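Long-range contact in putative molybdenum cofactor biosynthesis protein D2 (MoaD2) / thiamine S (Mycobacterium smegmatis, PDB 6JC0), which probably serves as the small ubiquitin-like sulfur carrier of molybdenum cofactor biosynthesis, handing sulfur to the pterin precursor from its C-terminal di-glycine tail: residues R52-V64 and L73-F85. Sequence-based numbering, arbitrary orientation.
Sequences RVLKRCSYLCDEV and LVTPQTVDVLPPF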
loop_
_atom_site.group_PDB
_atom_site.type_symbol
_atom_site.label_atom_id
_atom_site.label_comp_id
_atom_site.label_asym_id
_atom_site.label_seq_id
_atom_site.Cartn_x
_atom_site.Cartn_y
_atom_site.Cartn_z
ATOM N N ARG B 52 -10.962 6.131 -37.917
ATOM C CA ARG B 52 -10.854 6.985 -36.740
ATOM C C ARG B 52 -10.038 6.314 -35.630
ATOM O O ARG B 52 -9.129 6.919 -35.064
ATOM C CB ARG B 52 -12.255 7.341 -36.228
ATOM C CG ARG B 52 -12.374 8.726 -35.612
ATOM C CD ARG B 52 -13.813 9.045 -35.202
ATOM N NE ARG B 52 -14.748 8.961 -36.324
ATOM C CZ ARG B 52 -15.712 8.050 -36.430
ATOM N NH1 ARG B 52 -15.880 7.144 -35.475
ATOM N NH2 ARG B 52 -16.514 8.049 -37.488
ATOM N N VAL B 53 -10.366 5.061 -35.327
ATOM C CA VAL B 53 -9.660 4.309 -34.295
ATOM C C VAL B 53 -8.188 4.104 -34.652
ATOM O O VAL B 53 -7.317 4.174 -33.781
ATOM C CB VAL B 53 -10.330 2.937 -34.048
ATOM C CG1 VAL B 53 -9.411 2.005 -33.252
ATOM C CG2 VAL B 53 -11.659 3.121 -33.327
ATOM N N LEU B 54 -7.911 3.872 -35.934
ATOM C CA LEU B 54 -6.548 3.609 -36.395
ATOM C C LEU B 54 -5.583 4.767 -36.142
ATOM O O LEU B 54 -4.381 4.552 -35.981
ATOM C CB LEU B 54 -6.543 3.276 -37.887
ATOM C CG LEU B 54 -7.126 1.929 -38.313
ATOM C CD1 LEU B 54 -7.031 1.772 -39.821
ATOM C CD2 LEU B 54 -6.410 0.794 -37.614
ATOM N N LYS B 55 -6.108 5.989 -36.114
ATOM C CA LYS B 55 -5.274 7.172 -35.926
ATOM C C LYS B 55 -4.431 7.087 -34.659
ATOM O O LYS B 55 -3.289 7.543 -34.632
ATOM C CB LYS B 55 -6.133 8.439 -35.887
ATOM C CG LYS B 55 -6.406 9.042 -37.255
ATOM C CD LYS B 55 -6.608 10.546 -37.156
ATOM C CE LYS B 55 -6.191 11.244 -38.443
ATOM N NZ LYS B 55 -6.032 12.712 -38.244
ATOM N N ARG B 56 -4.989 6.479 -33.620
ATOM C CA ARG B 56 -4.322 6.423 -32.326
ATOM C C ARG B 56 -3.744 5.040 -32.023
ATOM O O ARG B 56 -3.319 4.773 -30.902
ATOM C CB ARG B 56 -5.295 6.837 -31.222
ATOM C CG ARG B 56 -5.901 8.214 -31.431
ATOM C CD ARG B 56 -6.899 8.547 -30.339
ATOM N NE ARG B 56 -6.292 8.451 -29.015
ATOM C CZ ARG B 56 -6.937 8.679 -27.877
ATOM N NH1 ARG B 56 -8.220 9.022 -27.894
ATOM N NH2 ARG B 56 -6.298 8.564 -26.719
ATOM N N CYS B 57 -3.722 4.167 -33.024
ATOM C CA CYS B 57 -3.207 2.815 -32.829
ATOM C C CYS B 57 -1.688 2.728 -32.967
ATOM O O CYS B 57 -1.064 3.548 -33.645
ATOM C CB CYS B 57 -3.862 1.845 -33.818
ATOM S SG CYS B 57 -5.560 1.395 -33.405
ATOM N N SER B 58 -1.104 1.730 -32.309
ATOM C CA SER B 58 0.273 1.337 -32.570
ATOM C C SER B 58 0.238 0.006 -33.306
ATOM O O SER B 58 -0.833 -0.590 -33.460
ATOM C CB SER B 58 1.086 1.233 -31.280
ATOM O OG SER B 58 0.550 0.245 -30.423
ATOM N N TYR B 59 1.390 -0.459 -33.776
ATOM C CA TYR B 59 1.412 -1.633 -34.641
ATOM C C TYR B 59 2.574 -2.576 -34.364
ATOM O O TYR B 59 3.683 -2.148 -34.033
ATOM C CB TYR B 59 1.434 -1.193 -36.111
ATOM C CG TYR B 59 0.267 -0.302 -36.463
ATOM C CD1 TYR B 59 -0.953 -0.844 -36.853
ATOM C CD2 TYR B 59 0.373 1.081 -36.370
ATOM C CE1 TYR B 59 -2.033 -0.032 -37.154
ATOM C CE2 TYR B 59 -0.703 1.901 -36.664
ATOM C CZ TYR B 59 -1.901 1.338 -37.061
ATOM O OH TYR B 59 -2.970 2.148 -37.361
ATOM N N LEU B 60 2.296 -3.869 -34.497
ATOM C CA LEU B 60 3.326 -4.893 -34.445
ATOM C C LEU B 60 3.415 -5.619 -35.780
ATOM O O LEU B 60 2.399 -5.875 -36.421
ATOM C CB LEU B 60 3.037 -5.905 -33.336
ATOM C CG LEU B 60 2.529 -5.390 -31.991
ATOM C CD1 LEU B 60 2.127 -6.564 -31.119
ATOM C CD2 LEU B 60 3.580 -4.527 -31.301
ATOM N N CYS B 61 4.634 -5.941 -36.194
ATOM C CA CYS B 61 4.858 -6.836 -37.325
ATOM C C CYS B 61 5.499 -8.104 -36.787
ATOM O O CYS B 61 6.629 -8.062 -36.302
ATOM C CB CYS B 61 5.751 -6.187 -38.384
ATOM S SG CYS B 61 4.978 -4.849 -39.312
ATOM N N ASP B 62 4.779 -9.221 -36.869
ATOM C CA ASP B 62 5.179 -10.453 -36.196
ATOM C C ASP B 62 5.478 -10.162 -34.725
ATOM O O ASP B 62 6.509 -10.569 -34.194
ATOM C CB ASP B 62 6.391 -11.091 -36.881
ATOM C CG ASP B 62 6.072 -11.610 -38.275
ATOM O OD1 ASP B 62 4.879 -11.817 -38.580
ATOM O OD2 ASP B 62 7.017 -11.816 -39.065
ATOM N N GLU B 63 4.569 -9.422 -34.094
ATOM C CA GLU B 63 4.658 -9.043 -32.682
ATOM C C GLU B 63 5.923 -8.261 -32.310
ATOM O O GLU B 63 6.311 -8.228 -31.144
ATOM C CB GLU B 63 4.539 -10.286 -31.792
ATOM C CG GLU B 63 3.189 -10.983 -31.903
ATOM C CD GLU B 63 2.991 -12.064 -30.857
ATOM O OE1 GLU B 63 3.983 -12.458 -30.208
ATOM O OE2 GLU B 63 1.840 -12.518 -30.681
ATOM N N VAL B 64 6.556 -7.627 -33.294
ATOM C CA VAL B 64 7.642 -6.684 -33.025
ATOM C C VAL B 64 7.146 -5.263 -33.285
ATOM O O VAL B 64 6.623 -4.976 -34.357
ATOM C CB VAL B 64 8.885 -6.961 -33.897
ATOM C CG1 VAL B 64 9.955 -5.902 -33.647
ATOM C CG2 VAL B 64 9.434 -8.352 -33.624
ATOM N N LEU B 73 6.678 -3.523 -46.290
ATOM C CA LEU B 73 6.231 -4.902 -46.140
ATOM C C LEU B 73 6.631 -5.705 -47.379
ATOM O O LEU B 73 6.032 -5.554 -48.436
ATOM C CB LEU B 73 4.718 -4.947 -45.915
ATOM C CG LEU B 73 4.246 -4.201 -44.660
ATOM C CD1 LEU B 73 2.749 -3.908 -44.699
ATOM C CD2 LEU B 73 4.597 -5.000 -43.405
ATOM N N VAL B 74 7.655 -6.546 -47.252
ATOM C CA VAL B 74 8.223 -7.227 -48.420
ATOM C C VAL B 74 8.197 -8.743 -48.294
ATOM O O VAL B 74 8.736 -9.457 -49.140
ATOM C CB VAL B 74 9.671 -6.785 -48.672
ATOM C CG1 VAL B 74 9.712 -5.314 -49.048
ATOM C CG2 VAL B 74 10.531 -7.056 -47.447
ATOM N N THR B 75 7.556 -9.225 -47.238
ATOM C CA THR B 75 7.507 -10.646 -46.943
ATOM C C THR B 75 6.199 -10.928 -46.221
ATOM O O THR B 75 5.720 -10.071 -45.482
ATOM C CB THR B 75 8.726 -11.086 -46.087
ATOM O OG1 THR B 75 8.520 -12.411 -45.586
ATOM C CG2 THR B 75 8.939 -10.132 -44.921
ATOM N N PRO B 76 5.594 -12.106 -46.469
ATOM C CA PRO B 76 4.346 -12.479 -45.790
ATOM C C PRO B 76 4.479 -12.303 -44.285
ATOM O O PRO B 76 5.492 -12.702 -43.710
ATOM C CB PRO B 76 4.165 -13.946 -46.174
ATOM C CG PRO B 76 4.823 -14.043 -47.513
ATOM C CD PRO B 76 6.016 -13.131 -47.441
ATOM N N GLN B 77 3.472 -11.701 -43.665
ATOM C CA GLN B 77 3.622 -11.145 -42.327
ATOM C C GLN B 77 2.309 -11.064 -41.578
ATOM O O GLN B 77 1.244 -11.010 -42.187
ATOM C CB GLN B 77 4.202 -9.738 -42.421
ATOM C CG GLN B 77 5.601 -9.571 -41.924
ATOM C CD GLN B 77 6.101 -8.173 -42.194
ATOM O OE1 GLN B 77 6.041 -7.304 -41.330
ATOM N NE2 GLN B 77 6.587 -7.945 -43.409
ATOM N N THR B 78 2.393 -11.015 -40.254
ATOM C CA THR B 78 1.233 -10.707 -39.435
ATOM C C THR B 78 1.368 -9.294 -38.884
ATOM O O THR B 78 2.362 -8.966 -38.234
ATOM C CB THR B 78 1.068 -11.703 -38.279
ATOM O OG1 THR B 78 0.889 -13.020 -38.813
ATOM C CG2 THR B 78 -0.140 -11.340 -37.431
ATOM N N VAL B 79 0.383 -8.451 -39.167
ATOM C CA VAL B 79 0.366 -7.097 -38.632
ATOM C C VAL B 79 -0.722 -6.971 -37.564
ATOM O O VAL B 79 -1.905 -7.184 -37.844
ATOM C CB VAL B 79 0.129 -6.045 -39.737
ATOM C CG1 VAL B 79 0.044 -4.648 -39.136
ATOM C CG2 VAL B 79 1.231 -6.104 -40.784
ATOM N N ASP B 80 -0.320 -6.637 -36.342
ATOM C CA ASP B 80 -1.278 -6.443 -35.252
ATOM C C ASP B 80 -1.645 -4.969 -35.083
ATOM O O ASP B 80 -0.773 -4.100 -35.079
ATOM C CB ASP B 80 -0.722 -6.987 -33.930
ATOM C CG ASP B 80 -0.628 -8.504 -33.907
ATOM O OD1 ASP B 80 -1.100 -9.149 -34.862
ATOM O OD2 ASP B 80 -0.092 -9.054 -32.925
ATOM N N VAL B 81 -2.938 -4.697 -34.925
ATOM C CA VAL B 81 -3.431 -3.341 -34.721
ATOM C C VAL B 81 -3.802 -3.109 -33.255
ATOM O O VAL B 81 -4.786 -3.670 -32.756
ATOM C CB VAL B 81 -4.662 -3.050 -35.607
ATOM C CG1 VAL B 81 -5.134 -1.624 -35.395
ATOM C CG2 VAL B 81 -4.331 -3.294 -37.069
ATOM N N LEU B 82 -3.023 -2.268 -32.576
ATOM C CA LEU B 82 -3.141 -2.087 -31.130
ATOM C C LEU B 82 -3.614 -0.687 -30.745
ATOM O O LEU B 82 -2.881 0.287 -30.912
ATOM C CB LEU B 82 -1.792 -2.365 -30.446
ATOM C CG LEU B 82 -1.393 -3.801 -30.086
ATOM C CD1 LEU B 82 -1.248 -4.671 -31.316
ATOM C CD2 LEU B 82 -0.102 -3.811 -29.273
ATOM N N PRO B 83 -4.840 -0.580 -30.209
ATOM C CA PRO B 83 -5.322 0.705 -29.691
ATOM C C PRO B 83 -4.515 1.137 -28.473
ATOM O O PRO B 83 -3.777 0.314 -27.923
ATOM C CB PRO B 83 -6.782 0.412 -29.309
ATOM C CG PRO B 83 -7.143 -0.814 -30.086
ATOM C CD PRO B 83 -5.874 -1.621 -30.136
ATOM N N PRO B 84 -4.637 2.410 -28.064
ATOM C CA PRO B 84 -3.998 2.840 -26.817
ATOM C C PRO B 84 -4.398 1.927 -25.664
ATOM O O PRO B 84 -5.548 1.486 -25.604
ATOM C CB PRO B 84 -4.533 4.259 -26.619
ATOM C CG PRO B 84 -4.820 4.732 -28.000
ATOM C CD PRO B 84 -5.332 3.521 -28.735
ATOM N N PHE B 85 -3.454 1.630 -24.778
ATOM C CA PHE B 85 -3.702 0.683 -23.700
ATOM C C PHE B 85 -4.656 1.281 -22.673
ATOM O O PHE B 85 -4.783 2.500 -22.566
ATOM C CB PHE B 85 -2.389 0.265 -23.029
ATOM C CG PHE B 85 -1.441 -0.464 -23.945
ATOM C CD1 PHE B 85 -1.873 -0.964 -25.164
ATOM C CD2 PHE B 85 -0.116 -0.661 -23.577
ATOM C CE1 PHE B 85 -1.002 -1.638 -26.005
ATOM C CE2 PHE B 85 0.758 -1.337 -24.412
ATOM C CZ PHE B 85 0.316 -1.825 -25.627
HETATM O O HOH W 1 -0.967 0.999 -28.640
HETATM O O HOH W 2 6.796 -13.199 -41.472
HETATM O O HOH W 3 2.157 -9.064 -35.197
#
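S58 and L82, then L60 and D80, form the two hydrogen-bonded pairs that join antiparallel strands 58-61 and 77-82; S58 N reaches L82 O at 2.7 Å. Where the first strand gives way to the type I' turn C61-V64, D62 continues the pairing: its N bonds to T78 O, and its short side chain folds back so that OD1 accepts T78 N at 3.1 Å on its syn side, nearly straight (168°) but tilted 29° out of the carboxylate plane. Water bridges D62 OD2 to P76 O.

Apolar packing fills the inner face. V81 CG1, anti to its own N (chi1 -179°), packs against both L54 CD2 at 3.5 Å and C57 SG at 3.6 Å, while the Y59 ring lies alongside V81; compact beta-branched valine suits this spot beneath A17 of helix 16-21, while V40 of helix 36-44 packs on L54 and Y59.

On the other face the L60 and L82 side chains cross at about a right angle, their CD1 atoms 3.9 Å apart. Beside them D80 and E63 are like charges, both salt-bridged to R12. L60, E63 and D80 also touch another protein's chain. Central strand 77-82, parallel to neighbouring strand 6-13, is characteristic of the ubiquitin-like beta-grasp fold of MoaD and ThiS.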